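Local coordinates for protein thiosulfate sulfurtransferase (Pseudomonas aeruginosa, PDB 1YT8) that probably transfers sulfur from thiosulfate to cyanide, as a protein built from repeated rhodanese-like domains, at residues L174-D184 and G202-N213; A318-V328 and L342-L352. One frame throughout, in Å; residues are numbered along the deposited sequence.

How the contacts relate
Contact 1 (174-184 with 202-213) and contact 2 (318-328 with 342-352) lie in two different rhodanese-like domains, in series along the chain. Their centres are about 24 Å apart, yet their nearest atoms come to about 5 Å without touching. Helix 334-344 bridges the gap: Met-337 and Trp-341 on it touch or bond residues of contact 1, while its last turn, with Leu-342, belongs to contact 2. The sulfite site also involves both domains. Residues Cys-193 to Arg-198 lead into and begin helix 197-208, the helix whose later turns form part of contact 1, and Gln-312, shortly before segment 318-328 in the chain, completes the pocket.

Contact 1 (L174-D184 and G202-N213); sequences LVLRVAELAPD and GTQSLLNAGIPN
Val-178 lays CG1 across the end of Leu-206, with CD2 4.0 Å away, and the same methyl meets Ile-211 CG2 at 4.0 Å. A chi1 of 70° sets CG1 between the backbone N and the carbonyl carbon of Val-178, where it can serve both neighbours. Leu-206 CD2 is the shared point here: it also sits 3.8 Å from Leu-174 O and reaches Val-175 CG2. One turn back, Val-175 straddles Ala-209 with both branches, CG1 coming to 3.7 Å from Ala-209 CB. Leu-174 presses CD1 onto the backbone of Gly-202, 3.4 Å from its CA, which is tight for two carbons. Helices 174-181 and 202-208 cross at -76°, their axes 9.7 Å apart, in the alpha/beta fold of a rhodanese-like domain, and Leu-206 also rests on Val-189 and Val-215 of the parallel sheet. Helix 197-208 gives way to a Schellman motif with Gly-210 at positive phi, after which Ile-211 turns back toward Val-178. Further along, the side chains of Ala-182 and Asn-213 each touch Val-189 of strand 188-192, while the carboxylate of Asp-184 pairs with Arg-186.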
loop_
_atom_site.group_PDB
_atom_site.type_symbol
_atom_site.label_atom_id
_atom_site.label_comp_id
_atom_site.label_asym_id
_atom_site.label_seq_id
_atom_site.Cartn_x
_atom_site.Cartn_y
_atom_site.Cartn_z
ATOM N N LEU A 174 -7.523 -15.490 7.767
ATOM C CA LEU A 174 -8.850 -16.105 7.801
ATOM C C LEU A 174 -8.914 -17.629 7.708
ATOM O O LEU A 174 -9.452 -18.282 8.605
ATOM C CB LEU A 174 -9.741 -15.471 6.725
ATOM C CG LEU A 174 -10.138 -14.016 7.030
ATOM C CD1 LEU A 174 -10.751 -13.384 5.797
ATOM C CD2 LEU A 174 -11.127 -13.980 8.197
ATOM N N VAL A 175 -8.374 -18.204 6.641
ATOM C CA VAL A 175 -8.412 -19.654 6.483
ATOM C C VAL A 175 -7.608 -20.363 7.572
ATOM O O VAL A 175 -7.954 -21.467 7.998
ATOM C CB VAL A 175 -7.887 -20.059 5.087
ATOM C CG1 VAL A 175 -7.846 -21.576 4.949
ATOM C CG2 VAL A 175 -8.795 -19.464 4.017
ATOM N N LEU A 176 -6.547 -19.716 8.041
ATOM C CA LEU A 176 -5.696 -20.297 9.078
ATOM C C LEU A 176 -6.294 -20.285 10.489
ATOM O O LEU A 176 -6.109 -21.236 11.248
ATOM C CB LEU A 176 -4.348 -19.571 9.117
ATOM C CG LEU A 176 -3.314 -20.021 10.162
ATOM C CD1 LEU A 176 -2.810 -21.421 9.831
ATOM C CD2 LEU A 176 -2.143 -19.045 10.180
ATOM N N ARG A 177 -7.012 -19.220 10.837
ATOM C CA ARG A 177 -7.564 -19.085 12.187
ATOM C C ARG A 177 -9.035 -19.424 12.405
ATOM O O ARG A 177 -9.450 -19.619 13.547
ATOM C CB ARG A 177 -7.355 -17.651 12.677
ATOM C CG ARG A 177 -6.011 -17.041 12.316
ATOM C CD ARG A 177 -4.897 -17.517 13.219
ATOM N NE ARG A 177 -3.612 -16.984 12.776
ATOM C CZ ARG A 177 -2.459 -17.182 13.407
ATOM N NH1 ARG A 177 -2.426 -17.901 14.521
ATOM N NH2 ARG A 177 -1.336 -16.676 12.912
ATOM N N VAL A 178 -9.819 -19.498 11.333
ATOM C CA VAL A 178 -11.258 -19.733 11.464
ATOM C C VAL A 178 -11.725 -20.945 12.271
ATOM O O VAL A 178 -12.729 -20.863 12.982
ATOM C CB VAL A 178 -11.955 -19.762 10.071
ATOM C CG1 VAL A 178 -11.567 -21.012 9.304
ATOM C CG2 VAL A 178 -13.471 -19.676 10.247
ATOM N N ALA A 179 -11.010 -22.060 12.180
ATOM C CA ALA A 179 -11.414 -23.256 12.919
ATOM C C ALA A 179 -11.368 -23.055 14.438
ATOM O O ALA A 179 -12.112 -23.700 15.175
ATOM C CB ALA A 179 -10.538 -24.439 12.520
ATOM N N GLU A 180 -10.499 -22.159 14.896
ATOM C CA GLU A 180 -10.354 -21.876 16.326
ATOM C C GLU A 180 -11.357 -20.817 16.789
ATOM O O GLU A 180 -11.702 -20.752 17.967
ATOM C CB GLU A 180 -8.934 -21.380 16.628
ATOM C CG GLU A 180 -7.804 -22.303 16.179
ATOM C CD GLU A 180 -7.293 -23.224 17.279
ATOM O OE1 GLU A 180 -7.123 -22.757 18.427
ATOM O OE2 GLU A 180 -7.036 -24.413 16.988
ATOM N N LEU A 181 -11.815 -19.979 15.866
ATOM C CA LEU A 181 -12.768 -18.927 16.210
ATOM C C LEU A 181 -14.217 -19.360 15.988
ATOM O O LEU A 181 -15.136 -18.809 16.596
ATOM C CB LEU A 181 -12.468 -17.662 15.397
ATOM C CG LEU A 181 -11.106 -17.014 15.674
ATOM C CD1 LEU A 181 -10.890 -15.851 14.721
ATOM C CD2 LEU A 181 -11.039 -16.537 17.117
ATOM N N ALA A 182 -14.411 -20.352 15.123
ATOM C CA ALA A 182 -15.743 -20.868 14.819
ATOM C C ALA A 182 -15.681 -22.390 14.669
ATOM O O ALA A 182 -15.968 -22.936 13.599
ATOM C CB ALA A 182 -16.266 -20.232 13.536
ATOM N N PRO A 183 -15.316 -23.097 15.752
ATOM C CA PRO A 183 -15.209 -24.562 15.745
ATOM C C PRO A 183 -16.498 -25.320 15.434
ATOM O O PRO A 183 -16.459 -26.400 14.844
ATOM C CB PRO A 183 -14.664 -24.874 17.142
ATOM C CG PRO A 183 -15.221 -23.758 17.983
ATOM C CD PRO A 183 -15.006 -22.552 17.088
ATOM N N ASP A 184 -17.634 -24.757 15.830
ATOM C CA ASP A 184 -18.924 -25.392 15.578
ATOM C C ASP A 184 -19.325 -25.104 14.128
ATOM O O ASP A 184 -19.430 -23.947 13.723
ATOM C CB ASP A 184 -19.979 -24.822 16.530
ATOM C CG ASP A 184 -21.231 -25.678 16.601
ATOM O OD1 ASP A 184 -21.704 -26.143 15.544
ATOM O OD2 ASP A 184 -21.749 -25.876 17.720
ATOM N N GLY A 202 -12.181 -12.090 1.558
ATOM C CA GLY A 202 -12.135 -12.921 2.747
ATOM C C GLY A 202 -13.228 -13.975 2.767
ATOM O O GLY A 202 -12.988 -15.130 3.121
ATOM N N THR A 203 -14.439 -13.580 2.394
ATOM C CA THR A 203 -15.554 -14.518 2.373
ATOM C C THR A 203 -15.303 -15.594 1.324
ATOM O O THR A 203 -15.466 -16.782 1.594
ATOM C CB THR A 203 -16.879 -13.801 2.060
ATOM O OG1 THR A 203 -17.151 -12.840 3.086
ATOM C CG2 THR A 203 -18.033 -14.799 1.997
ATOM N N GLN A 204 -14.885 -15.179 0.133
ATOM C CA GLN A 204 -14.636 -16.140 -0.930
ATOM C C GLN A 204 -13.434 -17.028 -0.602
ATOM O O GLN A 204 -13.377 -18.177 -1.036
ATOM C CB GLN A 204 -14.444 -15.425 -2.275
ATOM C CG GLN A 204 -14.562 -16.376 -3.478
ATOM C CD GLN A 204 -15.903 -17.112 -3.522
ATOM O OE1 GLN A 204 -15.951 -18.336 -3.688
ATOM N NE2 GLN A 204 -16.993 -16.370 -3.382
ATOM N N SER A 205 -12.478 -16.509 0.171
ATOM C CA SER A 205 -11.313 -17.311 0.562
ATOM C C SER A 205 -11.786 -18.514 1.377
ATOM O O SER A 205 -11.350 -19.648 1.156
ATOM C CB SER A 205 -10.344 -16.500 1.433
ATOM O OG SER A 205 -9.681 -15.492 0.697
ATOM N N LEU A 206 -12.675 -18.250 2.329
ATOM C CA LEU A 206 -13.213 -19.294 3.193
ATOM C C LEU A 206 -14.040 -20.308 2.410
ATOM O O LEU A 206 -14.008 -21.505 2.703
ATOM C CB LEU A 206 -14.053 -18.666 4.315
ATOM C CG LEU A 206 -13.260 -17.831 5.327
ATOM C CD1 LEU A 206 -14.219 -17.129 6.280
ATOM C CD2 LEU A 206 -12.296 -18.727 6.095
ATOM N N LEU A 207 -14.786 -19.835 1.416
ATOM C CA LEU A 207 -15.597 -20.730 0.602
ATOM C C LEU A 207 -14.689 -21.587 -0.268
ATOM O O LEU A 207 -14.896 -22.792 -0.388
ATOM C CB LEU A 207 -16.554 -19.930 -0.281
ATOM C CG LEU A 207 -17.640 -19.176 0.486
ATOM C CD1 LEU A 207 -18.392 -18.239 -0.445
ATOM C CD2 LEU A 207 -18.579 -20.190 1.127
ATOM N N ASN A 208 -13.680 -20.961 -0.874
ATOM C CA ASN A 208 -12.738 -21.688 -1.722
ATOM C C ASN A 208 -11.982 -22.747 -0.918
ATOM O O ASN A 208 -11.669 -23.828 -1.428
ATOM C CB ASN A 208 -11.750 -20.714 -2.381
ATOM C CG ASN A 208 -12.376 -19.930 -3.525
ATOM O OD1 ASN A 208 -13.550 -20.115 -3.850
ATOM N ND2 ASN A 208 -11.590 -19.054 -4.147
ATOM N N ALA A 209 -11.690 -22.429 0.340
ATOM C CA ALA A 209 -10.995 -23.352 1.232
ATOM C C ALA A 209 -11.965 -24.419 1.742
ATOM O O ALA A 209 -11.562 -25.366 2.415
ATOM C CB ALA A 209 -10.386 -22.597 2.401
ATOM N N GLY A 210 -13.247 -24.241 1.434
ATOM C CA GLY A 210 -14.269 -25.204 1.817
ATOM C C GLY A 210 -14.637 -25.438 3.274
ATOM O O GLY A 210 -14.855 -26.585 3.666
ATOM N N ILE A 211 -14.730 -24.389 4.085
ATOM C CA ILE A 211 -15.102 -24.601 5.483
ATOM C C ILE A 211 -16.580 -24.979 5.561
ATOM O O ILE A 211 -17.374 -24.587 4.707
ATOM C CB ILE A 211 -14.849 -23.348 6.351
ATOM C CG1 ILE A 211 -15.748 -22.197 5.899
ATOM C CG2 ILE A 211 -13.384 -22.948 6.263
ATOM C CD1 ILE A 211 -15.741 -21.025 6.867
ATOM N N PRO A 212 -16.970 -25.750 6.589
ATOM C CA PRO A 212 -18.363 -26.180 6.758
ATOM C C PRO A 212 -19.355 -25.104 7.220
ATOM O O PRO A 212 -20.566 -25.253 7.037
ATOM C CB PRO A 212 -18.238 -27.321 7.763
ATOM C CG PRO A 212 -17.130 -26.849 8.640
ATOM C CD PRO A 212 -16.113 -26.334 7.637
ATOM N N ASN A 213 -18.846 -24.022 7.806
ATOM C CA ASN A 213 -19.701 -22.941 8.302
ATOM C C ASN A 213 -20.370 -22.121 7.209
ATOM O O ASN A 213 -19.809 -21.934 6.129
ATOM C CB ASN A 213 -18.890 -21.946 9.135
ATOM C CG ASN A 213 -18.058 -22.608 10.200
ATOM O OD1 ASN A 213 -18.428 -22.632 11.376
ATOM N ND2 ASN A 213 -16.919 -23.147 9.798
#

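Contact 2 (A318-V328 and L342-L352); sequences ASVRGARLVLV and LAQMGWQVAVL
A beta-alpha-beta unit, strand 324-328, helix 334-344 and strand 348-352, brings two neighbouring parallel strands together. Leu-325 N bonds to Gln-348 O and Leu-325 O takes Ala-350 N at 2.8 Å; the ladder continues from Leu-327 N to Ala-350 O and from Leu-352 N to Leu-327 O, this last almost straight at 178°. On one face of the sheet, Leu-342 CD1 drops between Leu-325 CD2 (3.7 Å) and Leu-327 CD1 (3.8 Å), seating the last helical turn on the strand. Trp-347 extends the apolar layer: its CE3 meets Leu-325 CD1 at 3.6 Å, while Ala-318 CB touches CH2. Arg-321, bent at chi2 (58°), stands its guanidinium nearly upright over the indole, NH1 leading onto the face near CE2, a cation-pi contact with CZ 4.7 Å from the five-membered ring's centroid and the planes 78° apart. NH1 and NH2 both grip Met-345 O, NH2 at 2.9 Å, and hold the group end-on to that carbonyl. On the other face Arg-324 and Gln-348 run side by side, linked by a water, their polar ends also held by Glu-278 and Arg-281 respectively. Such a crossover between adjacent parallel strands is a building unit of the rhodanese alpha/beta fold.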
loop_
_atom_site.group_PDB
_atom_site.type_symbol
_atom_site.label_atom_id
_atom_site.label_comp_id
_atom_site.label_asym_id
_atom_site.label_seq_id
_atom_site.Cartn_x
_atom_site.Cartn_y
_atom_site.Cartn_z
ATOM N N ALA A 318 4.417 -4.622 -5.580
ATOM C CA ALA A 318 4.720 -5.159 -6.904
ATOM C C ALA A 318 4.251 -4.141 -7.933
ATOM O O ALA A 318 3.206 -4.306 -8.564
ATOM C CB ALA A 318 4.007 -6.491 -7.103
ATOM N N SER A 319 5.038 -3.083 -8.091
ATOM C CA SER A 319 4.718 -2.004 -9.011
ATOM C C SER A 319 5.056 -2.317 -10.464
ATOM O O SER A 319 4.594 -1.632 -11.378
ATOM C CB SER A 319 5.430 -0.727 -8.558
ATOM O OG SER A 319 5.054 -0.415 -7.224
ATOM N N VAL A 320 5.870 -3.345 -10.677
ATOM C CA VAL A 320 6.233 -3.752 -12.025
ATOM C C VAL A 320 5.214 -4.793 -12.474
ATOM O O VAL A 320 5.267 -5.947 -12.051
ATOM C CB VAL A 320 7.643 -4.380 -12.066
ATOM C CG1 VAL A 320 7.937 -4.908 -13.466
ATOM C CG2 VAL A 320 8.687 -3.344 -11.655
ATOM N N ARG A 321 4.272 -4.376 -13.316
ATOM C CA ARG A 321 3.252 -5.286 -13.820
ATOM C C ARG A 321 3.969 -6.279 -14.731
ATOM O O ARG A 321 4.732 -5.879 -15.613
ATOM C CB ARG A 321 2.189 -4.505 -14.601
ATOM C CG ARG A 321 0.992 -5.336 -15.048
ATOM C CD ARG A 321 0.279 -6.005 -13.871
ATOM N NE ARG A 321 -0.975 -6.620 -14.299
ATOM C CZ ARG A 321 -1.656 -7.521 -13.599
ATOM N NH1 ARG A 321 -1.209 -7.932 -12.418
ATOM N NH2 ARG A 321 -2.795 -8.007 -14.079
ATOM N N GLY A 322 3.732 -7.569 -14.514
ATOM C CA GLY A 322 4.397 -8.578 -15.317
ATOM C C GLY A 322 5.525 -9.239 -14.540
ATOM O O GLY A 322 6.103 -10.232 -14.992
ATOM N N ALA A 323 5.838 -8.686 -13.369
ATOM C CA ALA A 323 6.893 -9.219 -12.506
ATOM C C ALA A 323 6.502 -10.565 -11.909
ATOM O O ALA A 323 5.386 -11.043 -12.102
ATOM C CB ALA A 323 7.214 -8.235 -11.384
ATOM N N ARG A 324 7.434 -11.132 -11.149
ATOM C CA ARG A 324 7.306 -12.438 -10.514
ATOM C C ARG A 324 7.279 -12.286 -8.989
ATOM O O ARG A 324 8.066 -11.524 -8.438
ATOM C CB ARG A 324 8.530 -13.260 -10.933
ATOM C CG ARG A 324 8.318 -14.719 -11.129
ATOM C CD ARG A 324 9.298 -15.266 -12.174
ATOM N NE ARG A 324 10.707 -14.921 -11.949
ATOM C CZ ARG A 324 11.706 -15.434 -12.669
ATOM N NH1 ARG A 324 11.437 -16.297 -13.639
ATOM N NH2 ARG A 324 12.968 -15.099 -12.428
ATOM N N LEU A 325 6.385 -13.012 -8.314
ATOM C CA LEU A 325 6.281 -12.955 -6.852
ATOM C C LEU A 325 6.515 -14.317 -6.185
ATOM O O LEU A 325 6.031 -15.338 -6.663
ATOM C CB LEU A 325 4.897 -12.449 -6.424
ATOM C CG LEU A 325 4.553 -10.959 -6.496
ATOM C CD1 LEU A 325 4.734 -10.428 -7.898
ATOM C CD2 LEU A 325 3.116 -10.774 -6.036
ATOM N N VAL A 326 7.257 -14.323 -5.081
ATOM C CA VAL A 326 7.522 -15.552 -4.329
ATOM C C VAL A 326 7.057 -15.289 -2.895
ATOM O O VAL A 326 7.567 -14.392 -2.226
ATOM C CB VAL A 326 9.019 -15.908 -4.322
ATOM C CG1 VAL A 326 9.252 -17.145 -3.465
ATOM C CG2 VAL A 326 9.496 -16.158 -5.741
ATOM N N LEU A 327 6.092 -16.071 -2.422
ATOM C CA LEU A 327 5.548 -15.851 -1.086
ATOM C C LEU A 327 6.048 -16.786 0.007
ATOM O O LEU A 327 6.168 -18.001 -0.192
ATOM C CB LEU A 327 4.018 -15.896 -1.142
ATOM C CG LEU A 327 3.348 -14.978 -2.168
ATOM C CD1 LEU A 327 1.846 -14.929 -1.890
ATOM C CD2 LEU A 327 3.950 -13.568 -2.096
ATOM N N VAL A 328 6.304 -16.193 1.171
ATOM C CA VAL A 328 6.808 -16.910 2.336
ATOM C C VAL A 328 5.856 -16.940 3.534
ATOM O O VAL A 328 5.229 -15.939 3.870
ATOM C CB VAL A 328 8.131 -16.270 2.839
ATOM C CG1 VAL A 328 8.656 -17.022 4.065
ATOM C CG2 VAL A 328 9.167 -16.263 1.724
ATOM N N LEU A 342 -3.413 -13.569 -5.980
ATOM C CA LEU A 342 -2.491 -12.858 -6.865
ATOM C C LEU A 342 -2.477 -13.514 -8.254
ATOM O O LEU A 342 -2.355 -12.837 -9.276
ATOM C CB LEU A 342 -1.082 -12.853 -6.247
ATOM C CG LEU A 342 -0.963 -11.991 -4.982
ATOM C CD1 LEU A 342 0.289 -12.356 -4.194
ATOM C CD2 LEU A 342 -0.955 -10.524 -5.373
ATOM N N ALA A 343 -2.609 -14.838 -8.284
ATOM C CA ALA A 343 -2.633 -15.575 -9.545
ATOM C C ALA A 343 -3.881 -15.185 -10.338
ATOM O O ALA A 343 -3.827 -14.990 -11.555
ATOM C CB ALA A 343 -2.633 -17.079 -9.268
ATOM N N GLN A 344 -5.003 -15.060 -9.636
ATOM C CA GLN A 344 -6.263 -14.696 -10.267
ATOM C C GLN A 344 -6.237 -13.252 -10.749
ATOM O O GLN A 344 -7.002 -12.864 -11.633
ATOM C CB GLN A 344 -7.420 -14.952 -9.293
ATOM C CG GLN A 344 -7.672 -16.455 -9.102
ATOM C CD GLN A 344 -8.659 -16.782 -7.997
ATOM O OE1 GLN A 344 -9.869 -16.644 -8.160
ATOM N NE2 GLN A 344 -8.139 -17.227 -6.865
HETATM N N MSE A 345 -5.338 -12.460 -10.178
HETATM C CA MSE A 345 -5.191 -11.076 -10.595
HETATM C C MSE A 345 -4.128 -10.995 -11.691
HETATM O O MSE A 345 -3.595 -9.925 -11.986
HETATM C CB MSE A 345 -4.824 -10.182 -9.406
HETATM C CG MSE A 345 -6.013 -9.881 -8.503
HETATM SE SE MSE A 345 -5.649 -8.475 -7.203
HETATM C CE MSE A 345 -4.569 -9.491 -5.993
ATOM N N GLY A 346 -3.827 -12.154 -12.279
ATOM C CA GLY A 346 -2.875 -12.238 -13.375
ATOM C C GLY A 346 -1.389 -12.274 -13.080
ATOM O O GLY A 346 -0.582 -12.205 -14.009
ATOM N N TRP A 347 -1.008 -12.387 -11.812
ATOM C CA TRP A 347 0.410 -12.413 -11.471
ATOM C C TRP A 347 1.041 -13.793 -11.579
ATOM O O TRP A 347 0.383 -14.810 -11.336
ATOM C CB TRP A 347 0.641 -11.918 -10.038
ATOM C CG TRP A 347 0.332 -10.475 -9.817
ATOM C CD1 TRP A 347 -0.845 -9.941 -9.368
ATOM C CD2 TRP A 347 1.207 -9.372 -10.065
ATOM N NE1 TRP A 347 -0.755 -8.570 -9.321
ATOM C CE2 TRP A 347 0.494 -8.193 -9.746
ATOM C CE3 TRP A 347 2.527 -9.263 -10.531
ATOM C CZ2 TRP A 347 1.055 -6.919 -9.879
ATOM C CZ3 TRP A 347 3.085 -7.995 -10.663
ATOM C CH2 TRP A 347 2.347 -6.838 -10.338
ATOM N N GLN A 348 2.315 -13.823 -11.961
ATOM C CA GLN A 348 3.049 -15.077 -11.990
ATOM C C GLN A 348 3.507 -15.128 -10.541
ATOM O O GLN A 348 4.256 -14.260 -10.080
ATOM C CB GLN A 348 4.256 -15.011 -12.927
ATOM C CG GLN A 348 5.237 -16.160 -12.707
ATOM C CD GLN A 348 6.261 -16.286 -13.818
ATOM O OE1 GLN A 348 6.679 -15.292 -14.414
ATOM N NE2 GLN A 348 6.682 -17.516 -14.091
ATOM N N VAL A 349 3.042 -16.131 -9.814
ATOM C CA VAL A 349 3.377 -16.231 -8.406
ATOM C C VAL A 349 3.695 -17.654 -7.975
ATOM O O VAL A 349 3.108 -18.623 -8.466
ATOM C CB VAL A 349 2.208 -15.679 -7.549
ATOM C CG1 VAL A 349 0.933 -16.442 -7.865
ATOM C CG2 VAL A 349 2.545 -15.775 -6.063
ATOM N N ALA A 350 4.634 -17.764 -7.046
ATOM C CA ALA A 350 5.047 -19.053 -6.518
ATOM C C ALA A 350 5.071 -18.997 -4.997
ATOM O O ALA A 350 5.217 -17.925 -4.410
ATOM C CB ALA A 350 6.435 -19.402 -7.041
ATOM N N VAL A 351 4.906 -20.155 -4.366
ATOM C CA VAL A 351 4.969 -20.260 -2.914
ATOM C C VAL A 351 6.258 -21.033 -2.630
ATOM O O VAL A 351 6.540 -22.041 -3.284
ATOM C CB VAL A 351 3.759 -21.030 -2.345
ATOM C CG1 VAL A 351 3.978 -21.332 -0.871
ATOM C CG2 VAL A 351 2.490 -20.197 -2.525
ATOM N N LEU A 352 7.041 -20.555 -1.670
ATOM C CA LEU A 352 8.310 -21.189 -1.324
ATOM C C LEU A 352 8.121 -22.372 -0.372
ATOM O O LEU A 352 7.712 -22.195 0.778
ATOM C CB LEU A 352 9.244 -20.145 -0.700
ATOM C CG LEU A 352 10.734 -20.469 -0.592
ATOM C CD1 LEU A 352 11.264 -20.945 -1.937
ATOM C CD2 LEU A 352 11.485 -19.227 -0.127
HETATM O O HOH W 1 2.993 -11.368 -13.383
HETATM O O HOH W 2 9.520 -17.944 -15.034
HETATM O O HOH W 3 6.086 -20.116 1.764
#